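Local structure of fibrillarin-like rRNA/tRNA 2'-O-methyltransferase (Methanocaldococcus jannaschii, 1FBN) at residues N155-L160 with K194-I199; K56-A61 with P215-H220. The protein probably uses S-adenosyl-L-methionine to methylate ribose 2'-hydroxyls of rRNA and tRNA at sites chosen by a base-pairing guide RNA. All coordinates share one frame; numbering follows the deposited sequence.

How the contacts relate
Contacts 1 and 2 lie on different faces of the mixed sheet. In contact 1, Gln-156 and Gln-196 rest on Ile-178 of strand 172-179; in contact 2, Lys-58 and His-220 reach Ala-177 and Lys-179, whose side chains alternate with it along the same strand. The two do not touch: their centres are 19 Å apart and their nearest atoms about 8 Å. Contact 2 lies the nearer of the two to the predicted S-adenosyl-L-methionine site. The side chain of Lys-58 in contact 2 comes within about 3 Å of that of Asp-150, whereas in contact 1 the side chain of Ala-157 stays about 9 Å from that of Val-151.

Contact 1: N155-L160 with K194-I199; sequences NQAEIL and KEQKEI
Ala-157 turns its methyl group toward helix 189-203, where Gln-196 and Ile-199, one helical turn apart, meet it. Its CB lies 3.4 Å from OE1 of Gln-196 and 3.9 Å from CG2 of Ile-199, so one small side chain meets a polar and an apolar neighbour together. Ile-199 offers the CG2 branch because that methyl stands anti to the backbone N. The glutamine chain bends at chi2 (-59°), which swings its amide round to bring OE1 toward the other helix. No direct hydrogen bond joins the two segments. Instead a water donates to OE1 of Gln-196 (2.7 Å from the water oxygen to OE1) and accepts from N of Ala-157 (3.0 Å from that N to the water oxygen). This N-H lies in the first turn of helix 156-167, and the water supplies its acceptor. Gln-196 and Gln-156 also both touch Ile-178 of strand 172-179. Two helices side by side on one face of a mostly parallel sheet, each following a neighbouring parallel strand, are characteristic of the Rossmann-like fold of class I S-adenosyl-L-methionine-dependent methyltransferases.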
# COMPACT_ATOMS: atom_id res chain seq x y z
N ASN A 155 -17.14 4.38 -5.13
CA ASN A 155 -16.42 4.97 -6.27
C ASN A 155 -14.90 4.81 -6.21
O ASN A 155 -14.17 5.49 -6.94
CB ASN A 155 -16.78 6.46 -6.39
CG ASN A 155 -16.32 7.29 -5.19
OD1 ASN A 155 -16.06 6.75 -4.11
ND2 ASN A 155 -16.23 8.60 -5.37
N GLN A 156 -14.41 3.89 -5.37
CA GLN A 156 -12.97 3.68 -5.24
C GLN A 156 -12.26 3.38 -6.55
O GLN A 156 -11.15 3.86 -6.78
CB GLN A 156 -12.68 2.60 -4.19
CG GLN A 156 -13.24 1.24 -4.50
CD GLN A 156 -13.09 0.29 -3.33
OE1 GLN A 156 -12.00 -0.21 -3.06
NE2 GLN A 156 -14.19 0.06 -2.62
N ALA A 157 -12.89 2.61 -7.44
CA ALA A 157 -12.28 2.28 -8.72
C ALA A 157 -12.11 3.52 -9.61
O ALA A 157 -11.02 3.76 -10.12
CB ALA A 157 -13.08 1.20 -9.45
N GLU A 158 -13.17 4.32 -9.76
CA GLU A 158 -13.08 5.52 -10.59
C GLU A 158 -12.07 6.50 -10.00
O GLU A 158 -11.44 7.25 -10.74
CB GLU A 158 -14.45 6.19 -10.78
CG GLU A 158 -14.97 6.95 -9.56
CD GLU A 158 -16.01 8.00 -9.91
OE1 GLU A 158 -15.61 9.15 -10.22
OE2 GLU A 158 -17.22 7.69 -9.87
N ILE A 159 -11.91 6.48 -8.68
CA ILE A 159 -10.95 7.36 -8.02
C ILE A 159 -9.53 6.96 -8.44
O ILE A 159 -8.70 7.84 -8.71
CB ILE A 159 -11.06 7.32 -6.47
CG1 ILE A 159 -12.32 8.06 -6.00
CG2 ILE A 159 -9.83 7.98 -5.83
CD1 ILE A 159 -12.52 8.02 -4.50
N LEU A 160 -9.25 5.66 -8.51
CA LEU A 160 -7.93 5.19 -8.92
C LEU A 160 -7.67 5.59 -10.37
O LEU A 160 -6.57 6.03 -10.70
CB LEU A 160 -7.82 3.66 -8.80
CG LEU A 160 -6.46 3.03 -9.16
CD1 LEU A 160 -5.40 3.42 -8.14
CD2 LEU A 160 -6.58 1.51 -9.22
N LYS A 194 -15.52 -9.22 -9.83
CA LYS A 194 -15.48 -9.42 -11.28
C LYS A 194 -15.81 -8.11 -11.99
O LYS A 194 -15.11 -7.69 -12.91
CB LYS A 194 -16.47 -10.51 -11.68
CG LYS A 194 -16.56 -10.76 -13.18
CD LYS A 194 -17.53 -11.89 -13.49
CE LYS A 194 -17.63 -12.15 -14.99
NZ LYS A 194 -18.24 -11.01 -15.73
N GLU A 195 -16.87 -7.45 -11.53
CA GLU A 195 -17.31 -6.18 -12.10
C GLU A 195 -16.30 -5.06 -11.87
O GLU A 195 -16.10 -4.21 -12.73
CB GLU A 195 -18.68 -5.79 -11.54
CG GLU A 195 -19.80 -6.76 -11.94
CD GLU A 195 -21.13 -6.48 -11.27
OE1 GLU A 195 -21.19 -5.65 -10.33
OE2 GLU A 195 -22.13 -7.10 -11.68
N GLN A 196 -15.66 -5.07 -10.70
CA GLN A 196 -14.65 -4.06 -10.38
C GLN A 196 -13.44 -4.24 -11.29
O GLN A 196 -12.89 -3.26 -11.78
CB GLN A 196 -14.22 -4.16 -8.91
CG GLN A 196 -15.27 -3.65 -7.95
CD GLN A 196 -15.64 -2.20 -8.21
OE1 GLN A 196 -14.82 -1.30 -8.03
NE2 GLN A 196 -16.87 -1.97 -8.62
N LYS A 197 -13.04 -5.49 -11.50
CA LYS A 197 -11.91 -5.80 -12.38
C LYS A 197 -12.19 -5.25 -13.78
O LYS A 197 -11.33 -4.65 -14.41
CB LYS A 197 -11.69 -7.32 -12.42
CG LYS A 197 -10.51 -7.76 -13.26
CD LYS A 197 -10.33 -9.27 -13.22
CE LYS A 197 -9.25 -9.72 -14.19
NZ LYS A 197 -9.05 -11.20 -14.19
N GLU A 198 -13.43 -5.43 -14.25
CA GLU A 198 -13.84 -4.93 -15.56
C GLU A 198 -13.78 -3.41 -15.63
O GLU A 198 -13.34 -2.85 -16.64
CB GLU A 198 -15.26 -5.41 -15.90
CG GLU A 198 -15.39 -6.92 -16.03
CD GLU A 198 -16.83 -7.39 -16.20
OE1 GLU A 198 -17.76 -6.75 -15.66
OE2 GLU A 198 -17.03 -8.43 -16.88
N ILE A 199 -14.23 -2.74 -14.57
CA ILE A 199 -14.20 -1.28 -14.51
C ILE A 199 -12.76 -0.77 -14.61
O ILE A 199 -12.48 0.17 -15.35
CB ILE A 199 -14.86 -0.74 -13.20
CG1 ILE A 199 -16.37 -0.98 -13.25
CG2 ILE A 199 -14.54 0.74 -13.01
CD1 ILE A 199 -17.10 -0.54 -12.00
O HOH W 1 -15.56 1.24 -7.34

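Contact 2: K56-A61 with P215-H220; sequences KSKLAA and PFEKDH
Ala-61 and Phe-216 make the tightest approach here, the alanine CB lying 3.7 Å from CD2 and 3.9 Å from CB of the phenylalanine. The methyl rests obliquely against the ring. With chi1 at -45°, CG of Phe-216 stands beside the backbone N, anti to the carbonyl carbon, and CB, CG and CD2 together meet the Ala-61 methyl. The phenylalanine also touches Pro-54 and Asn-55. Pro-215 CB sits over one face of the ring, offset toward the rim.

One helical turn earlier, Lys-58 runs out extended until chi4 (63°), where the chain bends and turns NZ to its salt bridge with Asp-150, in the predicted S-adenosyl-L-methionine site. Its aliphatic part serves the contact: CG lies 4.3 Å from CG of Glu-217, and CE is 3.9 Å from CD2 of His-220. Glu-217 bends at chi2, and its carboxylate is not a direct partner, OE2 remaining 5.0 Å from NZ of Lys-58.

Residues 215-220 belong to the connection between antiparallel strands 205-212 and 220-227, the C-terminal hairpin of the class I methyltransferase sheet, and here this loop packs against the start of helix 58-64. Ser-57 is the N-cap of that helix; its OG accepts a weak bond from N of Ala-60 and is also hydrogen-bonded to Thr-88 OG1.

His-220, the first residue of strand 220-227, is held by the loop's own backbone. Its CG lies on the backbone N side, which brings CD2 and NE2 to Lys-58 CE. ND1 donates to O of Lys-218 at 3.0 Å, nearly straight (161°) and close to the ring plane, although it approaches from above the carbonyl plane. Glu-217 CB packs over one ring face. An alanine in place of His-220 would probably leave O of Lys-218 without this donor and open a gap beside Lys-58 CE and Glu-217 CB.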
# COMPACT_ATOMS: atom_id res chain seq x y z
N LYS A 56 -2.64 -5.80 10.55
CA LYS A 56 -2.70 -4.35 10.67
C LYS A 56 -2.42 -3.62 9.35
O LYS A 56 -2.67 -2.42 9.25
CB LYS A 56 -1.74 -3.87 11.76
CG LYS A 56 -2.34 -3.88 13.16
CD LYS A 56 -2.88 -5.26 13.54
CE LYS A 56 -3.96 -5.17 14.63
NZ LYS A 56 -4.67 -6.48 14.83
N SER A 57 -1.94 -4.35 8.35
CA SER A 57 -1.61 -3.76 7.05
C SER A 57 -2.08 -4.66 5.90
O SER A 57 -1.61 -5.79 5.75
CB SER A 57 -0.11 -3.52 6.95
OG SER A 57 0.27 -3.05 5.66
N LYS A 58 -2.98 -4.14 5.07
CA LYS A 58 -3.50 -4.88 3.93
C LYS A 58 -2.42 -5.25 2.90
O LYS A 58 -2.53 -6.27 2.22
CB LYS A 58 -4.63 -4.11 3.25
CG LYS A 58 -5.85 -3.88 4.13
CD LYS A 58 -6.98 -3.20 3.35
CE LYS A 58 -8.08 -2.73 4.27
NZ LYS A 58 -7.58 -1.69 5.22
N LEU A 59 -1.40 -4.40 2.79
CA LEU A 59 -0.30 -4.66 1.86
C LEU A 59 0.53 -5.85 2.37
O LEU A 59 0.91 -6.72 1.59
CB LEU A 59 0.56 -3.41 1.68
CG LEU A 59 1.71 -3.49 0.67
CD1 LEU A 59 1.21 -4.04 -0.66
CD2 LEU A 59 2.33 -2.12 0.49
N ALA A 60 0.76 -5.89 3.68
CA ALA A 60 1.50 -7.01 4.28
C ALA A 60 0.68 -8.29 4.10
O ALA A 60 1.23 -9.35 3.81
CB ALA A 60 1.75 -6.75 5.76
N ALA A 61 -0.64 -8.17 4.27
CA ALA A 61 -1.55 -9.30 4.12
C ALA A 61 -1.48 -9.86 2.70
O ALA A 61 -1.46 -11.08 2.51
CB ALA A 61 -2.98 -8.87 4.45
N PRO A 215 -7.86 -14.34 5.30
CA PRO A 215 -7.84 -14.47 6.77
C PRO A 215 -7.84 -13.11 7.47
O PRO A 215 -8.71 -12.81 8.28
CB PRO A 215 -6.54 -15.23 7.04
CG PRO A 215 -6.26 -15.93 5.75
CD PRO A 215 -6.64 -14.91 4.71
N PHE A 216 -6.91 -12.26 7.07
CA PHE A 216 -6.71 -10.94 7.65
C PHE A 216 -7.85 -9.94 7.43
O PHE A 216 -8.11 -9.09 8.29
CB PHE A 216 -5.38 -10.38 7.15
CG PHE A 216 -4.27 -11.39 7.21
CD1 PHE A 216 -3.64 -11.69 8.41
CD2 PHE A 216 -3.90 -12.10 6.06
CE1 PHE A 216 -2.67 -12.67 8.49
CE2 PHE A 216 -2.93 -13.09 6.12
CZ PHE A 216 -2.31 -13.38 7.34
N GLU A 217 -8.52 -10.05 6.29
CA GLU A 217 -9.65 -9.18 5.94
C GLU A 217 -10.66 -9.99 5.14
O GLU A 217 -10.31 -10.60 4.12
CB GLU A 217 -9.18 -7.99 5.09
CG GLU A 217 -8.27 -7.00 5.80
CD GLU A 217 -8.95 -6.26 6.94
OE1 GLU A 217 -10.18 -6.09 6.91
OE2 GLU A 217 -8.23 -5.84 7.87
N LYS A 218 -11.91 -10.01 5.59
CA LYS A 218 -12.94 -10.77 4.89
C LYS A 218 -13.56 -10.03 3.71
O LYS A 218 -13.96 -8.87 3.83
CB LYS A 218 -14.01 -11.25 5.87
CG LYS A 218 -13.44 -12.28 6.84
CD LYS A 218 -14.38 -12.62 7.97
CE LYS A 218 -13.73 -13.60 8.95
NZ LYS A 218 -14.63 -13.96 10.08
N ASP A 219 -13.60 -10.71 2.58
CA ASP A 219 -14.13 -10.18 1.32
C ASP A 219 -13.38 -8.93 0.85
O ASP A 219 -13.99 -7.92 0.46
CB ASP A 219 -15.64 -9.94 1.42
CG ASP A 219 -16.43 -11.24 1.49
OD1 ASP A 219 -16.11 -12.18 0.72
OD2 ASP A 219 -17.37 -11.33 2.31
N HIS A 220 -12.05 -9.02 0.90
CA HIS A 220 -11.13 -7.98 0.47
C HIS A 220 -10.17 -8.61 -0.53
O HIS A 220 -9.65 -9.71 -0.28
CB HIS A 220 -10.30 -7.44 1.64
CG HIS A 220 -10.97 -6.36 2.42
ND1 HIS A 220 -12.04 -6.59 3.26
CD2 HIS A 220 -10.67 -5.04 2.55
CE1 HIS A 220 -12.38 -5.46 3.86
NE2 HIS A 220 -11.56 -4.51 3.45